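Side-chain contacts in tubulin-like protein CetZ2 (Haloferax volcanii, PDB 4B45), which binds and probably hydrolyses GTP as a tubulin-like cytoskeletal protein that takes part in the control of archaeal cell shape: residues I132-D137 against L141-A146; L162-A167 against S322-S327; E237-A242 against P274-R279. All blocks are in the same frame, centred on the assembly; numbering follows the deposited sequence.

Contact 1: I132-D137 against L141-A146; sequences ILPGAD and LYQVNA. With GSP (5'-guanosine-diphosphate-monothiophosphate), chain C.
Pro134 and Gln143 bury nearly equal areas against each other's segments, and Ala146, one helical turn further on, adds the third piece. The proline ring meets the helix with its CG and CD: CD rests on the methyl of Ala146 (Pro134 CD to Ala146 CB 3.5 Å), while CG packs beside the amide oxygen of Gln143 (Pro134 CG to Gln143 OE1 3.7 Å). Gln143 leaves the helix with CG beside its own backbone N and then bends at chi2 (-67°), which swings the amide back across the proline toward the loop. There Gln143 NE2 donates to Gly135 O at 2.9 Å. The bond is noticeably bent (135° at the hydrogen), and the donor lies tilted from the carbonyl plane; NE2 also donates to Glu138 O. The other end of the amide is held by a water, which donates to both Gln143 OE1 and Pro134 O, each at 2.7 Å, so both ends of the group are fixed to the loop. The contact packs the loop after strand 127-133 on the first turns of helix 140-156, at the opening of the beta-alpha-beta unit that strand 159-164 completes, in the Rossmann-like GTPase domain of the tubulin/FtsZ family, where loops at the ends of the parallel strands embrace the nucleotide. Pro134 turns CB to the ribose, 3.8 Å from GSP O3', and Ile132 CD1 comes within 3.7 Å of the guanine N2 of GSP. On the helix, Tyr142 brings the edge of its ring to the thiophosphate, with CE1 4.1 Å from GSP S1G. Between the two segments, Glu138 divides its carboxylate: OE2 accepts from Gly135 N, and OE1 is hydrogen-bonded to the nucleotide.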
loop_
_atom_site.group_PDB
_atom_site.type_symbol
_atom_site.label_atom_id
_atom_site.label_comp_id
_atom_site.label_asym_id
_atom_site.label_seq_id
_atom_site.Cartn_x
_atom_site.Cartn_y
_atom_site.Cartn_z
ATOM N N ILE A 132 4.648 -2.127 5.553
ATOM C CA ILE A 132 5.021 -0.919 6.310
ATOM C C ILE A 132 6.458 -0.962 6.805
ATOM O O ILE A 132 6.844 -1.837 7.598
ATOM C CB ILE A 132 4.089 -0.677 7.504
ATOM C CG1 ILE A 132 2.669 -0.384 7.018
ATOM C CG2 ILE A 132 4.592 0.481 8.361
ATOM C CD1 ILE A 132 1.592 -0.827 8.000
ATOM N N LEU A 133 7.253 -0.009 6.326
ATOM C CA LEU A 133 8.648 0.123 6.721
ATOM C C LEU A 133 8.724 0.871 8.056
ATOM O O LEU A 133 8.029 1.866 8.243
ATOM C CB LEU A 133 9.396 0.897 5.635
ATOM C CG LEU A 133 10.866 0.574 5.376
ATOM C CD1 LEU A 133 11.019 -0.866 4.918
ATOM C CD2 LEU A 133 11.433 1.546 4.339
ATOM N N PRO A 134 9.551 0.383 8.999
ATOM C CA PRO A 134 9.632 1.063 10.292
ATOM C C PRO A 134 10.329 2.400 10.150
ATOM O O PRO A 134 11.207 2.553 9.306
ATOM C CB PRO A 134 10.517 0.127 11.130
ATOM C CG PRO A 134 11.357 -0.589 10.130
ATOM C CD PRO A 134 10.468 -0.767 8.916
ATOM N N GLY A 135 9.959 3.361 10.982
ATOM C CA GLY A 135 10.689 4.610 11.015
ATOM C C GLY A 135 12.133 4.386 11.421
ATOM O O GLY A 135 12.452 3.448 12.178
ATOM N N ALA A 136 13.003 5.262 10.927
ATOM C CA ALA A 136 14.433 5.185 11.186
ATOM C C ALA A 136 14.815 5.271 12.671
ATOM O O ALA A 136 15.907 4.837 13.057
ATOM C CB ALA A 136 15.165 6.256 10.377
ATOM N N ASP A 137 13.935 5.824 13.506
ATOM C CA ASP A 137 14.226 5.880 14.948
ATOM C C ASP A 137 13.884 4.587 15.690
ATOM O O ASP A 137 14.233 4.432 16.859
ATOM C CB ASP A 137 13.511 7.051 15.637
ATOM C CG ASP A 137 14.115 8.396 15.285
ATOM O OD1 ASP A 137 15.322 8.446 14.970
ATOM O OD2 ASP A 137 13.381 9.407 15.330
ATOM N N LEU A 141 16.062 -4.134 16.501
ATOM C CA LEU A 141 15.320 -5.375 16.355
ATOM C C LEU A 141 14.293 -5.266 15.239
ATOM O O LEU A 141 14.105 -6.198 14.460
ATOM C CB LEU A 141 14.613 -5.719 17.667
ATOM C CG LEU A 141 13.438 -6.691 17.603
ATOM C CD1 LEU A 141 13.934 -8.124 17.527
ATOM C CD2 LEU A 141 12.517 -6.478 18.793
ATOM N N TYR A 142 13.629 -4.116 15.182
ATOM C CA TYR A 142 12.604 -3.847 14.195
ATOM C C TYR A 142 13.210 -3.598 12.813
ATOM O O TYR A 142 12.631 -3.989 11.792
ATOM C CB TYR A 142 11.742 -2.665 14.656
ATOM C CG TYR A 142 11.181 -2.886 16.040
ATOM C CD1 TYR A 142 10.162 -3.808 16.250
ATOM C CD2 TYR A 142 11.692 -2.207 17.146
ATOM C CE1 TYR A 142 9.653 -4.038 17.513
ATOM C CE2 TYR A 142 11.179 -2.419 18.415
ATOM C CZ TYR A 142 10.159 -3.344 18.587
ATOM O OH TYR A 142 9.631 -3.586 19.832
ATOM N N GLN A 143 14.380 -2.966 12.783
ATOM C CA GLN A 143 15.077 -2.743 11.521
ATOM C C GLN A 143 15.495 -4.089 10.919
ATOM O O GLN A 143 15.316 -4.326 9.723
ATOM C CB GLN A 143 16.299 -1.837 11.722
ATOM C CG GLN A 143 16.007 -0.491 12.391
ATOM C CD GLN A 143 15.152 0.447 11.544
ATOM O OE1 GLN A 143 14.929 0.212 10.349
ATOM N NE2 GLN A 143 14.658 1.519 12.169
ATOM N N VAL A 144 16.036 -4.966 11.762
ATOM C CA VAL A 144 16.439 -6.318 11.359
ATOM C C VAL A 144 15.254 -7.183 10.893
ATOM O O VAL A 144 15.316 -7.801 9.833
ATOM C CB VAL A 144 17.226 -7.031 12.488
ATOM C CG1 VAL A 144 17.343 -8.540 12.232
ATOM C CG2 VAL A 144 18.597 -6.411 12.638
ATOM N N ASN A 145 14.174 -7.210 11.670
ATOM C CA ASN A 145 12.949 -7.888 11.238
ATOM C C ASN A 145 12.473 -7.411 9.856
ATOM O O ASN A 145 12.099 -8.211 8.990
ATOM C CB ASN A 145 11.825 -7.679 12.265
ATOM C CG ASN A 145 11.971 -8.569 13.495
ATOM O OD1 ASN A 145 12.759 -9.509 13.506
ATOM N ND2 ASN A 145 11.203 -8.271 14.534
ATOM N N ALA A 146 12.477 -6.100 9.656
ATOM C CA ALA A 146 12.005 -5.527 8.407
ATOM C C ALA A 146 12.962 -5.817 7.268
ATOM O O ALA A 146 12.531 -6.050 6.141
ATOM C CB ALA A 146 11.782 -4.025 8.550
HETATM P PG GSP C . 4.895 -7.831 17.724
HETATM O O3B GSP C . 4.097 -8.346 16.431
HETATM S S1G GSP C . 6.376 -6.430 17.374
HETATM O O2G GSP C . 3.896 -7.252 18.769
HETATM O O3G GSP C . 5.593 -9.036 18.212
HETATM P PB GSP C . 3.357 -7.457 15.329
HETATM O O1B GSP C . 1.861 -7.382 15.514
HETATM O O2B GSP C . 3.624 -8.101 13.975
HETATM P PA GSP C . 3.261 -4.742 14.629
HETATM O O1A GSP C . 2.697 -3.748 15.609
HETATM O O2A GSP C . 2.182 -5.075 13.632
HETATM O O3A GSP C . 3.903 -5.984 15.339
HETATM O "O5'" GSP C . 4.400 -4.112 13.782
HETATM C "C5'" GSP C . 5.282 -3.163 14.280
HETATM C "C4'" GSP C . 5.673 -2.177 13.263
HETATM O "O4'" GSP C . 4.541 -1.634 12.651
HETATM C "C3'" GSP C . 6.407 -1.035 13.841
HETATM O "O3'" GSP C . 7.240 -0.572 12.848
HETATM C "C2'" GSP C . 5.380 -0.038 14.120
HETATM O "O2'" GSP C . 5.926 1.234 14.025
HETATM C "C1'" GSP C . 4.443 -0.237 13.030
HETATM N N9 GSP C . 3.049 0.019 13.331
HETATM C C8 GSP C . 2.368 -0.408 14.399
HETATM N N7 GSP C . 1.085 -0.011 14.292
HETATM C C5 GSP C . 0.946 0.677 13.119
HETATM C C6 GSP C . -0.164 1.302 12.489
HETATM O O6 GSP C . -1.420 1.313 13.067
HETATM N N1 GSP C . 0.037 1.918 11.300
HETATM C C2 GSP C . 1.260 1.922 10.723
HETATM N N2 GSP C . 1.404 2.603 9.430
HETATM N N3 GSP C . 2.333 1.337 11.277
HETATM C C4 GSP C . 2.192 0.704 12.500
HETATM O O HOH W 1 13.854 2.344 9.194
#

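Contact 2: L162-A167 against S322-S327. With GSP (5'-guanosine-diphosphate-monothiophosphate), chain C.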
loop_
_atom_site.group_PDB
_atom_site.type_symbol
_atom_site.label_atom_id
_atom_site.label_comp_id
_atom_site.label_asym_id
_atom_site.label_seq_id
_atom_site.Cartn_x
_atom_site.Cartn_y
_atom_site.Cartn_z
ATOM N N LEU A 162 5.467 -0.345 -0.789
ATOM C CA LEU A 162 6.022 0.050 0.502
ATOM C C LEU A 162 5.477 1.364 1.022
ATOM O O LEU A 162 5.363 2.345 0.286
ATOM C CB LEU A 162 7.546 0.150 0.431
ATOM C CG LEU A 162 8.380 -1.130 0.484
ATOM C CD1 LEU A 162 9.877 -0.776 0.467
ATOM C CD2 LEU A 162 8.023 -1.958 1.725
ATOM N N VAL A 163 5.162 1.370 2.310
ATOM C CA VAL A 163 4.810 2.576 3.032
ATOM C C VAL A 163 5.902 2.877 4.043
ATOM O O VAL A 163 6.164 2.080 4.950
ATOM C CB VAL A 163 3.506 2.372 3.824
ATOM C CG1 VAL A 163 3.195 3.608 4.662
ATOM C CG2 VAL A 163 2.369 2.032 2.890
ATOM N N ASP A 164 6.536 4.031 3.895
ATOM C CA ASP A 164 7.511 4.502 4.869
ATOM C C ASP A 164 6.817 5.350 5.952
ATOM O O ASP A 164 6.332 6.449 5.670
ATOM C CB ASP A 164 8.584 5.307 4.134
ATOM C CG ASP A 164 9.688 5.807 5.048
ATOM O OD1 ASP A 164 9.779 5.371 6.221
ATOM O OD2 ASP A 164 10.488 6.641 4.573
ATOM N N ASN A 165 6.760 4.838 7.183
ATOM C CA ASN A 165 6.136 5.568 8.287
ATOM C C ASN A 165 6.742 6.947 8.490
ATOM O O ASN A 165 6.049 7.902 8.847
ATOM C CB ASN A 165 6.233 4.772 9.604
ATOM C CG ASN A 165 5.108 3.757 9.757
ATOM O OD1 ASN A 165 4.253 3.638 8.874
ATOM N ND2 ASN A 165 5.107 3.010 10.883
ATOM N N ASP A 166 8.048 7.044 8.284
ATOM C CA ASP A 166 8.737 8.322 8.376
ATOM C C ASP A 166 8.273 9.322 7.307
ATOM O O ASP A 166 8.508 10.516 7.449
ATOM C CB ASP A 166 10.254 8.124 8.273
ATOM C CG ASP A 166 10.882 7.730 9.591
ATOM O OD1 ASP A 166 10.195 7.822 10.631
ATOM O OD2 ASP A 166 12.067 7.330 9.591
ATOM N N ALA A 167 7.619 8.846 6.243
ATOM C CA ALA A 167 7.163 9.750 5.181
ATOM C C ALA A 167 5.897 10.510 5.584
ATOM O O ALA A 167 5.514 11.487 4.944
ATOM C CB ALA A 167 6.930 8.995 3.884
ATOM N N SER A 322 16.747 3.743 -4.539
ATOM C CA SER A 322 16.147 4.653 -3.573
ATOM C C SER A 322 17.043 4.821 -2.355
ATOM O O SER A 322 17.399 3.842 -1.700
ATOM C CB SER A 322 14.792 4.126 -3.113
ATOM O OG SER A 322 14.342 4.839 -1.976
ATOM N N GLU A 323 17.394 6.068 -2.055
ATOM C CA GLU A 323 18.289 6.395 -0.942
ATOM C C GLU A 323 17.761 5.822 0.369
ATOM O O GLU A 323 18.515 5.283 1.174
ATOM C CB GLU A 323 18.425 7.911 -0.815
ATOM C CG GLU A 323 19.840 8.406 -0.592
ATOM C CD GLU A 323 20.037 9.839 -1.074
ATOM O OE1 GLU A 323 19.028 10.489 -1.431
ATOM O OE2 GLU A 323 21.199 10.310 -1.105
ATOM N N ARG A 324 16.453 5.955 0.558
ATOM C CA ARG A 324 15.772 5.503 1.755
ATOM C C ARG A 324 15.863 3.981 1.898
ATOM O O ARG A 324 16.208 3.483 2.974
ATOM C CB ARG A 324 14.304 5.976 1.737
ATOM C CG ARG A 324 13.407 5.346 2.813
ATOM C CD ARG A 324 13.963 5.504 4.233
ATOM N NE ARG A 324 12.911 5.233 5.208
ATOM C CZ ARG A 324 13.077 4.590 6.361
ATOM N NH1 ARG A 324 14.267 4.113 6.715
ATOM N NH2 ARG A 324 12.033 4.412 7.157
ATOM N N VAL A 325 15.567 3.250 0.819
ATOM C CA VAL A 325 15.722 1.791 0.832
ATOM C C VAL A 325 17.168 1.368 1.096
ATOM O O VAL A 325 17.437 0.517 1.944
ATOM C CB VAL A 325 15.204 1.131 -0.479
ATOM C CG1 VAL A 325 15.488 -0.377 -0.480
ATOM C CG2 VAL A 325 13.722 1.357 -0.616
ATOM N N GLU A 326 18.104 1.978 0.382
ATOM C CA GLU A 326 19.505 1.636 0.560
ATOM C C GLU A 326 19.993 1.990 1.961
ATOM O O GLU A 326 20.740 1.229 2.575
ATOM C CB GLU A 326 20.356 2.330 -0.492
ATOM C CG GLU A 326 20.014 1.905 -1.911
ATOM C CD GLU A 326 20.581 2.854 -2.953
ATOM O OE1 GLU A 326 20.928 3.999 -2.587
ATOM O OE2 GLU A 326 20.682 2.452 -4.132
ATOM N N SER A 327 19.571 3.148 2.460
ATOM C CA SER A 327 19.907 3.539 3.817
ATOM C C SER A 327 19.306 2.533 4.799
ATOM O O SER A 327 19.980 2.072 5.721
ATOM C CB SER A 327 19.399 4.950 4.111
ATOM O OG SER A 327 19.613 5.271 5.467
HETATM P PG GSP C . 4.895 -7.831 17.724
HETATM O O3B GSP C . 4.097 -8.346 16.431
HETATM S S1G GSP C . 6.376 -6.430 17.374
HETATM O O2G GSP C . 3.896 -7.252 18.769
HETATM O O3G GSP C . 5.593 -9.036 18.212
HETATM P PB GSP C . 3.357 -7.457 15.329
HETATM O O1B GSP C . 1.861 -7.382 15.514
HETATM O O2B GSP C . 3.624 -8.101 13.975
HETATM P PA GSP C . 3.261 -4.742 14.629
HETATM O O1A GSP C . 2.697 -3.748 15.609
HETATM O O2A GSP C . 2.182 -5.075 13.632
HETATM O O3A GSP C . 3.903 -5.984 15.339
HETATM O "O5'" GSP C . 4.400 -4.112 13.782
HETATM C "C5'" GSP C . 5.282 -3.163 14.280
HETATM C "C4'" GSP C . 5.673 -2.177 13.263
HETATM O "O4'" GSP C . 4.541 -1.634 12.651
HETATM C "C3'" GSP C . 6.407 -1.035 13.841
HETATM O "O3'" GSP C . 7.240 -0.572 12.848
HETATM C "C2'" GSP C . 5.380 -0.038 14.120
HETATM O "O2'" GSP C . 5.926 1.234 14.025
HETATM C "C1'" GSP C . 4.443 -0.237 13.030
HETATM N N9 GSP C . 3.049 0.019 13.331
HETATM C C8 GSP C . 2.368 -0.408 14.399
HETATM N N7 GSP C . 1.085 -0.011 14.292
HETATM C C5 GSP C . 0.946 0.677 13.119
HETATM C C6 GSP C . -0.164 1.302 12.489
HETATM O O6 GSP C . -1.420 1.313 13.067
HETATM N N1 GSP C . 0.037 1.918 11.300
HETATM C C2 GSP C . 1.260 1.922 10.723
HETATM N N2 GSP C . 1.404 2.603 9.430
HETATM N N3 GSP C . 2.333 1.337 11.277
HETATM C C4 GSP C . 2.192 0.704 12.500
#
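Two extended first torsions send Asp164 and Arg324 at each other from opposite directions. The carboxylate of Asp164 stands anti to its main-chain nitrogen (chi1 -178°). Arg324 likewise sets out with CG trans to N; the chain then bends at chi2 (54°), and the guanidinium meets the acid side-on, through NE and NH2. The two nitrogens grip one oxygen each: Arg324 NH2 donates to Asp164 OD1 at 2.6 Å and Arg324 NE to Asp164 OD2 at 2.9 Å. Both bonds are nearly straight and both oxygens lie at the guanidinium edge, yet the two planes are turned 48° apart, so the nitrogens meet the carboxylate from above its plane. On the opposite face, Asp164 OD1 accepts from Asp166 N at 3.2 Å, closing an Asx turn that leads from the strand into the short 3-10 segment 165-167. The buried acid is thus held by three N-H groups, which would be expected to favour its charged form. Asp166 adds a long, charge-only salt bridge, with its OD2 3.8 Å from Arg324 NH2 and well out of the guanidinium plane; its stronger tie is the bond that OD2 accepts from Ala136 N, and OD1 pairs with Arg169. Between the two acids, Asn165 faces the other way and reads the guanine: its OD1 accepts from GSP N2 at 3.1 Å, and its ND2 donates to GSP N3 at 3.3 Å. Asp164 and Asp166 so flank a GTP-binding residue. Arg324 lies in the first turn of the C-terminal helix 323-340, where its side chain packs on Leu133 of strand 127-133 and its NH2 also bonds Pro134 O, so this one side chain links the start of the helix to the ends of the neighbouring parallel strands 127-133 and 159-164.

Contact 3: E237-A242 against P274-R279; sequences EDNINA and PDTIPR
The amide of Asn239 has the carbonyl oxygen of Thr276 in its plane, 3.0 Å from Asn239 ND2, in an almost straight hydrogen bond (165°). The same nitrogen sits 3.6 Å from Thr276 CB, so the amide is packed against the threonine as well as bonded to its backbone. With CG beside the main-chain N (chi1 -66°), the side chain of Asn239 leans across to the facing loop. Although the residue occupies the N-cap position of helix 240-252, its side chain makes no capping bond. Beside it packs the puckered ring of Pro278. Its CG lies 3.8 Å from the carbonyl carbon Asn239 C, and its CB touches Ile240 CG1 at 3.6 Å, an apolar contact that crosses at a slant. Pro278 is itself the N-cap residue of helix 279-293, so the contact brings together the starts of two helices in the C-terminal domain, far from the nucleotide. Leu310 of strand 309-319 packs on both Asn239 and Thr276. The stronger partner of Asn239 ND2 is Ser233 O, outside the two segments, and Thr276 OG1 is hydrogen-bonded to Glu273 O. With no charged pair between the segments, the contact rests on a neutral, directed hydrogen bond and on proline-isoleucine packing, so it probably depends little on ionisation.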
loop_
_atom_site.group_PDB
_atom_site.type_symbol
_atom_site.label_atom_id
_atom_site.label_comp_id
_atom_site.label_asym_id
_atom_site.label_seq_id
_atom_site.Cartn_x
_atom_site.Cartn_y
_atom_site.Cartn_z
ATOM N N GLU A 237 -8.345 24.745 -19.217
ATOM C CA GLU A 237 -7.133 25.480 -19.592
ATOM C C GLU A 237 -6.383 26.108 -18.405
ATOM O O GLU A 237 -5.154 26.202 -18.428
ATOM C CB GLU A 237 -7.447 26.556 -20.635
ATOM C CG GLU A 237 -6.232 27.019 -21.416
ATOM C CD GLU A 237 -6.586 28.029 -22.493
ATOM O OE1 GLU A 237 -7.513 28.834 -22.252
ATOM O OE2 GLU A 237 -5.947 28.017 -23.578
ATOM N N ASP A 238 -7.104 26.525 -17.367
ATOM C CA ASP A 238 -6.434 27.101 -16.192
ATOM C C ASP A 238 -5.718 26.053 -15.361
ATOM O O ASP A 238 -4.963 26.394 -14.456
ATOM C CB ASP A 238 -7.414 27.817 -15.266
ATOM C CG ASP A 238 -8.121 28.953 -15.929
ATOM O OD1 ASP A 238 -7.513 29.607 -16.806
ATOM O OD2 ASP A 238 -9.294 29.190 -15.561
ATOM N N ASN A 239 -5.955 24.778 -15.650
ATOM C CA ASN A 239 -5.464 23.726 -14.766
ATOM C C ASN A 239 -4.266 22.997 -15.338
ATOM O O ASN A 239 -3.866 21.956 -14.832
ATOM C CB ASN A 239 -6.585 22.723 -14.456
ATOM C CG ASN A 239 -7.708 23.341 -13.642
ATOM O OD1 ASN A 239 -7.466 24.154 -12.751
ATOM N ND2 ASN A 239 -8.943 22.955 -13.942
ATOM N N ILE A 240 -3.713 23.523 -16.418
ATOM C CA ILE A 240 -2.586 22.855 -17.059
ATOM C C ILE A 240 -1.397 22.767 -16.111
ATOM O O ILE A 240 -0.804 21.699 -15.942
ATOM C CB ILE A 240 -2.184 23.542 -18.371
ATOM C CG1 ILE A 240 -3.229 23.247 -19.451
ATOM C CG2 ILE A 240 -0.828 23.038 -18.820
ATOM C CD1 ILE A 240 -3.017 23.993 -20.742
ATOM N N ASN A 241 -1.066 23.896 -15.486
ATOM C CA ASN A 241 -0.017 23.961 -14.464
ATOM C C ASN A 241 -0.296 23.067 -13.259
ATOM O O ASN A 241 0.601 22.365 -12.769
ATOM C CB ASN A 241 0.170 25.404 -13.997
ATOM C CG ASN A 241 1.156 25.528 -12.843
ATOM O OD1 ASN A 241 0.769 25.793 -11.699
ATOM N ND2 ASN A 241 2.438 25.339 -13.141
ATOM N N ALA A 242 -1.534 23.113 -12.772
ATOM C CA ALA A 242 -1.967 22.243 -11.678
ATOM C C ALA A 242 -1.679 20.753 -11.947
ATOM O O ALA A 242 -1.197 20.051 -11.062
ATOM C CB ALA A 242 -3.452 22.452 -11.385
ATOM N N PRO A 274 -14.097 15.612 -15.252
ATOM C CA PRO A 274 -13.691 15.536 -16.665
ATOM C C PRO A 274 -13.512 16.894 -17.358
ATOM O O PRO A 274 -12.505 17.095 -18.052
ATOM C CB PRO A 274 -14.841 14.758 -17.313
ATOM C CG PRO A 274 -15.337 13.879 -16.237
ATOM C CD PRO A 274 -15.146 14.624 -14.931
ATOM N N ASP A 275 -14.460 17.807 -17.166
ATOM C CA ASP A 275 -14.404 19.129 -17.797
ATOM C C ASP A 275 -13.216 19.981 -17.350
ATOM O O ASP A 275 -12.840 20.913 -18.045
ATOM C CB ASP A 275 -15.698 19.912 -17.536
ATOM C CG ASP A 275 -16.874 19.378 -18.329
ATOM O OD1 ASP A 275 -16.647 18.719 -19.367
ATOM O OD2 ASP A 275 -18.029 19.616 -17.909
ATOM N N THR A 276 -12.639 19.677 -16.190
ATOM C CA THR A 276 -11.553 20.487 -15.648
ATOM C C THR A 276 -10.154 19.961 -16.001
ATOM O O THR A 276 -9.147 20.651 -15.817
ATOM C CB THR A 276 -11.673 20.625 -14.115
ATOM O OG1 THR A 276 -11.268 19.403 -13.479
ATOM C CG2 THR A 276 -13.113 20.966 -13.722
ATOM N N ILE A 277 -10.097 18.742 -16.512
ATOM C CA ILE A 277 -8.821 18.091 -16.818
ATOM C C ILE A 277 -8.377 18.381 -18.253
ATOM O O ILE A 277 -8.980 17.870 -19.201
ATOM C CB ILE A 277 -8.958 16.578 -16.641
ATOM C CG1 ILE A 277 -9.421 16.253 -15.212
ATOM C CG2 ILE A 277 -7.653 15.876 -16.969
ATOM C CD1 ILE A 277 -9.225 14.801 -14.810
ATOM N N PRO A 278 -7.318 19.201 -18.413
ATOM C CA PRO A 278 -6.880 19.662 -19.735
ATOM C C PRO A 278 -6.070 18.619 -20.497
ATOM O O PRO A 278 -5.212 17.950 -19.918
ATOM C CB PRO A 278 -5.996 20.868 -19.411
ATOM C CG PRO A 278 -5.472 20.598 -18.018
ATOM C CD PRO A 278 -6.534 19.802 -17.316
ATOM N N ARG A 279 -6.339 18.505 -21.795
ATOM C CA ARG A 279 -5.631 17.563 -22.651
ATOM C C ARG A 279 -4.123 17.791 -22.627
ATOM O O ARG A 279 -3.347 16.852 -22.474
ATOM C CB ARG A 279 -6.136 17.686 -24.092
ATOM C CG ARG A 279 -5.324 16.888 -25.098
ATOM C CD ARG A 279 -5.910 17.023 -26.497
ATOM N NE ARG A 279 -5.104 16.296 -27.466
ATOM C CZ ARG A 279 -5.356 16.272 -28.771
ATOM N NH1 ARG A 279 -6.390 16.942 -29.259
ATOM N NH2 ARG A 279 -4.563 15.585 -29.587
#

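Contacts 1 and 2 lie side by side, their centres about 10 Å apart, at the ends of neighbouring strands 127-133 and 159-164, and both touch the nucleotide. Contact 1 is buried and local, closing one strand-to-helix turn with a neutral amide, a water and apolar packing. Contact 2 is partly buried and joins segments 155 residues apart through charges, bringing the C-terminal helix to the GTPase domain. Contact 3, nested in the chain between the two halves of contact 2, lies about 32 Å from it between centres; its touching residues are mostly buried, with exposed ones around them, and its amide-to-carbonyl bond and proline packing involve neither the charges of contact 2 nor the nucleotide.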